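Local coordinates for R.MvaI (Kocuria varians, PDB 2OA9), which cleaves double-stranded DNA as a monomeric type II restriction endonuclease of the PDDEXK clan, reading its target sequence asymmetrically, probably with divalent metal ions at the cutting site, at residues 198-201 / 202-206; 155-158 / 159-163; 192-195 / 196-199; 59-62 / 63-66. One frame throughout, in Å; residues are numbered along the deposited sequence.

Along the chain the order is contact 4, contact 2, contact 3, contact 1. Contacts 3 and 1 overlap on helix 195-204, contact 3 at its capped start and contact 1 at its end; their centres lie about 9 Å apart and they share Leu198 and Cys199. Contact 2, on helix 152-162, packs against both. Leu159 CD1 meets Leu193 O at 3.6 Å. Leu155 CD1 meets Leu198 CD2 at 4.1 Å. Contact 4 stands apart, its centre about 21 to 23 Å from the others, where strand 58-61 of the mixed sheet turns into helix 62-66. Three contacts thus describe a two-helix packing unit, while the fourth contains Ile59 and follows Glu58, which bind calcium in another structure of this enzyme.

Contact 1 (198-201 / 202-206); sequences LCRG and IENGD
Ile202 lies along the helix over the carbonyl of Leu198, its CG1 3.5 Å from Leu198 O. CG1 stands anti to its own carbonyl carbon (chi1 -66°), which sends the longer branch back toward the preceding turn, where CD1 comes 4.4 Å from Leu198 CG. Glu203 repeats the pattern one residue on: its CG sits 3.3 Å from Cys199 O, and the chain beyond runs out extended to Trp127, whose indole NE1 is hydrogen-bonded to OE2. Asn204 folds its amide back over the carbonyl of Arg200, yet ND2 finds its hydrogen bond elsewhere, at Tyr242 OH, and stands oblique to the Arg200 guanidinium plane.

Beneath these side chains the backbone is regular until its end: Glu203 N reaches Cys199 O almost straight (171° at the hydrogen), and Asn204 N bonds to Arg200 O. Then the helix closes in a Schellman motif. Gly205 has positive phi (88°), a value glycine favours, and Asp206 N donates to Gly201 O at 2.9 Å while Gly205 N bonds to Ile202 O at 3.1 Å.

Chemically, the end of helix 195-204 is divided: Leu198 and Ile202 pack on Ile207, whereas Asp206 OD2 and Asn204 ND2 share Tyr242 OH. Asp206 OD2 also lies close to Glu241 OE2, and the cadmium ion these two residues bind probably offsets the repulsion between their carboxylates.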
# COMPACT_ATOMS: atom_id res chain seq x y z
N LEU A 198 -2.74 4.35 9.92
CA LEU A 198 -2.50 3.00 9.48
C LEU A 198 -3.16 2.01 10.40
O LEU A 198 -3.83 1.09 9.97
CB LEU A 198 -1.00 2.73 9.38
CG LEU A 198 -0.58 1.30 9.06
CD1 LEU A 198 -0.79 1.07 7.59
CD2 LEU A 198 0.87 1.00 9.44
N CYS A 199 -2.92 2.19 11.70
CA CYS A 199 -3.46 1.28 12.67
C CYS A 199 -4.98 1.38 12.78
O CYS A 199 -5.63 0.36 12.94
CB CYS A 199 -2.82 1.52 14.02
SG CYS A 199 -1.07 1.02 14.08
N ARG A 200 -5.54 2.59 12.67
CA ARG A 200 -7.00 2.72 12.62
C ARG A 200 -7.57 1.97 11.43
O ARG A 200 -8.57 1.27 11.51
CB ARG A 200 -7.48 4.18 12.56
CG ARG A 200 -7.26 4.98 13.82
CD ARG A 200 -7.90 6.40 13.71
NE ARG A 200 -7.37 7.25 12.61
CZ ARG A 200 -7.88 7.38 11.35
NH1 ARG A 200 -8.96 6.76 10.96
NH2 ARG A 200 -7.32 8.20 10.46
N GLY A 201 -6.89 2.06 10.31
CA GLY A 201 -7.34 1.40 9.11
C GLY A 201 -7.33 -0.11 9.19
O GLY A 201 -8.22 -0.75 8.68
N ILE A 202 -6.33 -0.66 9.89
CA ILE A 202 -6.35 -2.09 10.21
C ILE A 202 -7.55 -2.45 11.10
O ILE A 202 -8.30 -3.37 10.80
CB ILE A 202 -4.99 -2.51 10.85
CG1 ILE A 202 -3.86 -2.38 9.83
CG2 ILE A 202 -5.08 -3.98 11.35
CD1 ILE A 202 -2.46 -2.47 10.41
N GLU A 203 -7.77 -1.71 12.19
CA GLU A 203 -8.91 -1.95 13.08
C GLU A 203 -10.25 -1.91 12.34
O GLU A 203 -11.17 -2.66 12.62
CB GLU A 203 -9.01 -0.86 14.18
CG GLU A 203 -7.84 -0.80 15.11
CD GLU A 203 -8.10 0.12 16.29
OE1 GLU A 203 -8.56 1.29 16.11
OE2 GLU A 203 -7.82 -0.31 17.43
N ASN A 204 -10.34 -0.97 11.39
CA ASN A 204 -11.59 -0.74 10.62
C ASN A 204 -11.88 -1.81 9.58
O ASN A 204 -12.98 -1.88 9.09
CB ASN A 204 -11.52 0.61 9.93
CG ASN A 204 -11.49 1.78 10.93
OD1 ASN A 204 -11.81 1.60 12.10
ND2 ASN A 204 -11.09 2.94 10.47
N GLY A 205 -10.87 -2.63 9.25
CA GLY A 205 -10.95 -3.66 8.23
C GLY A 205 -10.58 -3.18 6.85
O GLY A 205 -10.70 -3.92 5.88
N ASP A 206 -10.08 -1.95 6.74
CA ASP A 206 -9.71 -1.34 5.47
C ASP A 206 -8.28 -1.56 5.03
O ASP A 206 -7.96 -1.45 3.85
CB ASP A 206 -9.97 0.20 5.53
CG ASP A 206 -11.44 0.55 5.53
OD1 ASP A 206 -12.31 -0.22 5.06
OD2 ASP A 206 -11.80 1.68 6.01

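Contact 2 (155-158 / 159-163)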
# COMPACT_ATOMS: atom_id res chain seq x y z
N LEU A 155 6.94 0.51 12.03
CA LEU A 155 5.97 0.82 11.00
C LEU A 155 6.12 2.25 10.56
O LEU A 155 6.04 2.55 9.38
CB LEU A 155 4.54 0.55 11.49
CG LEU A 155 4.28 -0.92 11.84
CD1 LEU A 155 2.88 -1.01 12.41
CD2 LEU A 155 4.47 -1.87 10.67
N GLN A 156 6.38 3.14 11.51
CA GLN A 156 6.67 4.54 11.21
C GLN A 156 7.89 4.69 10.29
O GLN A 156 7.84 5.45 9.32
CB GLN A 156 6.92 5.31 12.49
CG GLN A 156 7.15 6.79 12.25
CD GLN A 156 6.29 7.62 13.16
OE1 GLN A 156 5.18 7.97 12.81
NE2 GLN A 156 6.80 7.92 14.36
N ASN A 157 8.93 3.92 10.57
CA ASN A 157 10.14 3.93 9.78
C ASN A 157 9.87 3.45 8.35
O ASN A 157 10.39 4.03 7.42
CB ASN A 157 11.24 3.07 10.44
CG ASN A 157 12.47 2.94 9.57
OD1 ASN A 157 12.80 1.85 9.09
ND2 ASN A 157 13.17 4.07 9.37
N GLN A 158 9.05 2.41 8.19
CA GLN A 158 8.67 1.93 6.87
C GLN A 158 7.92 2.98 6.08
O GLN A 158 8.18 3.20 4.87
CB GLN A 158 7.79 0.69 7.00
CG GLN A 158 8.55 -0.51 7.41
CD GLN A 158 9.60 -0.85 6.39
OE1 GLN A 158 9.29 -1.16 5.24
NE2 GLN A 158 10.87 -0.72 6.79
N LEU A 159 7.00 3.65 6.76
CA LEU A 159 6.22 4.71 6.12
C LEU A 159 7.13 5.86 5.68
O LEU A 159 7.06 6.30 4.53
CB LEU A 159 5.11 5.21 7.03
CG LEU A 159 3.94 4.26 7.29
CD1 LEU A 159 3.18 4.76 8.50
CD2 LEU A 159 3.00 4.08 6.08
N ASP A 160 8.01 6.30 6.58
CA ASP A 160 9.01 7.33 6.29
C ASP A 160 9.90 6.96 5.09
O ASP A 160 10.22 7.82 4.28
CB ASP A 160 9.91 7.58 7.51
CG ASP A 160 9.19 8.27 8.66
OD1 ASP A 160 8.09 8.85 8.49
OD2 ASP A 160 9.69 8.30 9.81
N LYS A 161 10.30 5.70 4.99
CA LYS A 161 11.23 5.26 3.95
C LYS A 161 10.57 4.93 2.63
O LYS A 161 11.19 5.10 1.58
CB LYS A 161 12.00 4.02 4.41
CG LYS A 161 13.39 4.24 4.96
CD LYS A 161 14.13 2.90 5.06
CE LYS A 161 13.56 2.00 6.15
NZ LYS A 161 14.62 1.56 7.11
N LYS A 162 9.32 4.44 2.67
CA LYS A 162 8.74 3.73 1.54
C LYS A 162 7.54 4.42 0.90
O LYS A 162 7.25 4.16 -0.25
CB LYS A 162 8.34 2.28 1.90
CG LYS A 162 9.49 1.42 2.42
CD LYS A 162 10.70 1.52 1.54
CE LYS A 162 11.74 0.46 1.88
NZ LYS A 162 11.42 -0.84 1.24
N LEU A 163 6.89 5.33 1.61
CA LEU A 163 5.71 5.99 1.03
C LEU A 163 6.13 6.82 -0.16
O LEU A 163 7.19 7.44 -0.15
CB LEU A 163 5.03 6.92 2.02
CG LEU A 163 4.09 6.32 3.07
CD1 LEU A 163 3.60 7.45 3.95
CD2 LEU A 163 2.94 5.58 2.42
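Lys161 reaches back to Asn157 with the side-chain hydrogen bond between these two segments: NZ donates to OD1 at 2.7 Å, in the carbonyl plane and on a lone pair (C=O...N angle 124°). Asn157 has its CG anti to the backbone N (chi1 174°), which swings the amide toward the later turn, and the lysine, kinked at chi3 and chi4, curls back to meet it, CE passing 3.0 Å from the same oxygen. Without the amide, as with an alanine here, the Lys161 ammonium would probably lose this acceptor and its folded chain be freer to turn.

Main-chain bonds carry the rest of the polar contact. Leu159 N to Leu155 O, Asp160 N to Gln156 O (171° at the hydrogen) and Lys161 N to Asn157 O, at 2.9 Å, are ordinary i to i+4 links. The weakening is confined to Gln158 O, which takes a weak second bond from Lys161 N at 3.3 Å and another weak one from Lys162 N at 2.8 Å; Leu163 N still bonds to Leu159 O.

Van der Waals contacts are modest. Leu159 CG rests 3.4 Å from Leu155 O, while the aliphatic CG of Gln156 passes 3.8 Å from Asp160 OD2.

In the fold, helix 152-162 sets Leu155 and Leu159 against Phe73 of strand 69-74. Leu155 also meets Val195 and Leu198 of helix 195-204, Leu159 touches Leu193 in the loop before that helix, and Leu163 packs on Phe190 of strand 179-192.

Contact 3 (192-195 / 196-199)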
# COMPACT_ATOMS: atom_id res chain seq x y z
N ASP A 192 0.84 11.78 2.55
CA ASP A 192 1.29 11.23 3.83
C ASP A 192 0.27 10.29 4.40
O ASP A 192 -0.93 10.38 4.11
CB ASP A 192 1.60 12.32 4.86
CG ASP A 192 2.42 11.78 6.05
OD1 ASP A 192 3.31 10.91 5.84
OD2 ASP A 192 2.19 12.17 7.22
N LEU A 193 0.77 9.34 5.18
CA LEU A 193 -0.06 8.47 6.02
C LEU A 193 0.65 8.26 7.33
O LEU A 193 1.80 7.82 7.32
CB LEU A 193 -0.29 7.11 5.34
CG LEU A 193 -1.07 6.04 6.12
CD1 LEU A 193 -2.49 6.43 6.14
CD2 LEU A 193 -0.89 4.68 5.42
N THR A 194 -0.03 8.54 8.44
CA THR A 194 0.56 8.37 9.77
C THR A 194 0.44 6.93 10.25
O THR A 194 -0.42 6.17 9.80
CB THR A 194 -0.11 9.24 10.82
OG1 THR A 194 -1.48 8.88 10.93
CG2 THR A 194 -0.11 10.75 10.44
N VAL A 195 1.29 6.55 11.20
CA VAL A 195 1.15 5.24 11.80
C VAL A 195 -0.19 5.10 12.53
O VAL A 195 -0.77 4.05 12.52
CB VAL A 195 2.37 4.85 12.70
CG1 VAL A 195 2.45 5.72 13.92
CG2 VAL A 195 2.31 3.35 13.02
N GLN A 196 -0.68 6.16 13.15
CA GLN A 196 -1.96 6.10 13.83
C GLN A 196 -3.10 5.82 12.86
O GLN A 196 -4.00 5.04 13.16
CB GLN A 196 -2.24 7.40 14.59
CG GLN A 196 -1.41 7.55 15.83
CD GLN A 196 0.02 7.98 15.53
OE1 GLN A 196 0.31 8.55 14.46
NE2 GLN A 196 0.92 7.72 16.48
N SER A 197 -3.04 6.44 11.68
CA SER A 197 -4.09 6.22 10.67
C SER A 197 -3.97 4.81 10.09
O SER A 197 -4.97 4.15 9.83
CB SER A 197 -3.94 7.23 9.55
OG SER A 197 -4.32 8.52 9.93
N LEU A 198 -2.74 4.35 9.92
CA LEU A 198 -2.50 3.00 9.48
C LEU A 198 -3.16 2.01 10.40
O LEU A 198 -3.83 1.09 9.97
CB LEU A 198 -1.00 2.73 9.38
CG LEU A 198 -0.58 1.30 9.06
CD1 LEU A 198 -0.79 1.07 7.59
CD2 LEU A 198 0.87 1.00 9.44
N CYS A 199 -2.92 2.19 11.70
CA CYS A 199 -3.46 1.28 12.67
C CYS A 199 -4.98 1.38 12.78
O CYS A 199 -5.63 0.36 12.94
CB CYS A 199 -2.82 1.52 14.02
SG CYS A 199 -1.07 1.02 14.08
O HOH W 1 -2.83 9.83 7.84
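Leu193 lays its CD1 against Ser197 CB at 3.8 Å, and its other methyl, CD2, lies 4.2 Å from Leu198 CD1, so the loop residue preceding the cap folds over the first turn of helix 195-204. The motif is a threonine N-cap. Thr194 OG1 accepts from Ser197 N at 3.0 Å with 153° at the hydrogen. Its chi1 of 61° sets the hydroxyl between the backbone N and the carbonyl carbon, from where it accepts the Ser197 amide, which has no helical carbonyl four residues back to bond to.

The Thr194 carbonyl then starts the regular series, accepting from Leu198 N (160°), and Val195 O follows by accepting from Cys199 N. Side chains track these bonds: Val195 CG2 comes within 4.2 Å of Cys199 SG, and Val195 CG1 lies 3.6 Å from both OE1 and NE2 of the Gln196 amide, which a bend at chi2 folds back.

Beyond the turn, Leu193 also rests on Leu163 and Leu72, and Cys199 on Phe152 and Trp127; Asp192 is still bonded through its backbone to Glu244, whose strand 244-248 pairs with strand 179-192. The cap therefore marks where a sheet strand hands over to a helix that packs at once on its neighbour.

Ser197 completes the polar side of the cap. Its OG lies 3.0 Å from Thr194 OG1 and has a weak hydrogen bond with Arg200 NH2, and one water sits 2.9 Å from Ser197 OG while accepting from Thr194 N at 3.1 Å.

Contact 4 (59-62 / 63-66). With CD (cadmium ion), chain E.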
# COMPACT_ATOMS: atom_id res chain seq x y z
N ILE A 59 -0.09 7.13 -10.79
CA ILE A 59 -1.19 7.89 -11.34
C ILE A 59 -2.31 6.94 -11.72
O ILE A 59 -2.13 6.07 -12.57
CB ILE A 59 -0.76 8.65 -12.59
CG1 ILE A 59 0.49 9.50 -12.31
CG2 ILE A 59 -1.89 9.51 -13.11
CD1 ILE A 59 0.26 10.77 -11.58
N LYS A 60 -3.49 7.13 -11.15
CA LYS A 60 -4.68 6.35 -11.52
C LYS A 60 -5.90 7.25 -11.55
O LYS A 60 -5.90 8.26 -10.89
CB LYS A 60 -4.92 5.25 -10.50
CG LYS A 60 -3.73 4.32 -10.27
CD LYS A 60 -4.10 2.87 -10.23
CE LYS A 60 -3.33 2.05 -11.26
NZ LYS A 60 -3.48 2.69 -12.61
N THR A 61 -6.94 6.86 -12.30
CA THR A 61 -8.24 7.51 -12.17
C THR A 61 -8.96 6.98 -10.96
O THR A 61 -8.59 5.98 -10.39
CB THR A 61 -9.14 7.30 -13.38
OG1 THR A 61 -9.46 5.92 -13.49
CG2 THR A 61 -8.45 7.67 -14.69
N HIS A 62 -10.03 7.67 -10.57
CA HIS A 62 -10.84 7.19 -9.43
C HIS A 62 -11.39 5.82 -9.78
O HIS A 62 -11.46 4.92 -8.92
CB HIS A 62 -12.03 8.13 -9.11
CG HIS A 62 -11.49 9.45 -8.54
ND1 HIS A 62 -11.36 9.68 -7.19
CD2 HIS A 62 -11.03 10.57 -9.16
CE1 HIS A 62 -10.79 10.85 -7.00
NE2 HIS A 62 -10.59 11.41 -8.17
N GLU A 63 -11.76 5.63 -11.05
CA GLU A 63 -12.29 4.35 -11.49
C GLU A 63 -11.27 3.22 -11.39
O GLU A 63 -11.59 2.13 -10.91
CB GLU A 63 -12.80 4.49 -12.92
CG GLU A 63 -13.59 3.30 -13.36
CD GLU A 63 -14.16 3.52 -14.74
OE1 GLU A 63 -13.39 3.38 -15.71
OE2 GLU A 63 -15.35 3.90 -14.84
N THR A 64 -10.05 3.47 -11.82
CA THR A 64 -9.04 2.44 -11.81
C THR A 64 -8.58 2.24 -10.36
O THR A 64 -8.31 1.12 -9.94
CB THR A 64 -7.92 2.82 -12.75
OG1 THR A 64 -8.40 2.84 -14.11
CG2 THR A 64 -6.81 1.78 -12.71
N ALA A 65 -8.44 3.31 -9.58
CA ALA A 65 -8.07 3.22 -8.16
C ALA A 65 -9.01 2.29 -7.40
O ALA A 65 -8.56 1.52 -6.56
CB ALA A 65 -8.00 4.60 -7.55
N ALA A 66 -10.30 2.30 -7.71
CA ALA A 66 -11.25 1.50 -6.98
C ALA A 66 -11.00 -0.00 -7.20
O ALA A 66 -11.35 -0.82 -6.38
CB ALA A 66 -12.63 1.84 -7.41
CD CD E . -12.55 8.58 -5.52
O HOH W 2 -6.03 4.85 -14.52
O HOH W 3 -10.72 5.38 -15.91
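Ala65 N donates to Thr61 O at 2.8 Å with 165° at the hydrogen, nearly along the C=O axis, and Thr64 N donates to Thr61 OG1 at 3.0 Å and 160°. The second is the capping bond that makes Thr61 the N-cap of helix 62-66; the first is the opening i to i+4 bond of the helix itself. The hydroxyl is put there by chi1 of 65°, which turns OG1 inward over the turn while CG2 stays anti to the carbonyl carbon. Ala66 N to His62 O, more bent, continues the helix. His62 binds cadmium through ND1 at 2.3 Å, with Glu237 as a further ligand, so the ion ties the start of this short helix to helix 236-242.

Two waters dress the cap. One sits between Thr61 N and Thr64 OG1; the other lies 2.8 Å from Thr61 OG1 and gives a weak bond to Glu63 OE1. A valine in place of this threonine has no hydroxyl and would probably leave Thr64 N without its capping acceptor and the second water without this partner.

Packing around this polar centre is light. Lys60 crosses Thr64 at about a right angle: the end of the bent chain, CD to NZ, passes across the CG2 methyl, with NZ 3.5 Å from it. Ala65 CB rests 3.2 Å from Thr61 O and touches Met236 and Glu237 of helix 236-242.

Asp53, Glu58 and Ile59 bind calcium in another structure of this enzyme, and Lys60 probably supplies the lysine of the PDDEXK motif beside them. The Thr61 cap thus closes the strand directly after the presumed active-site motif.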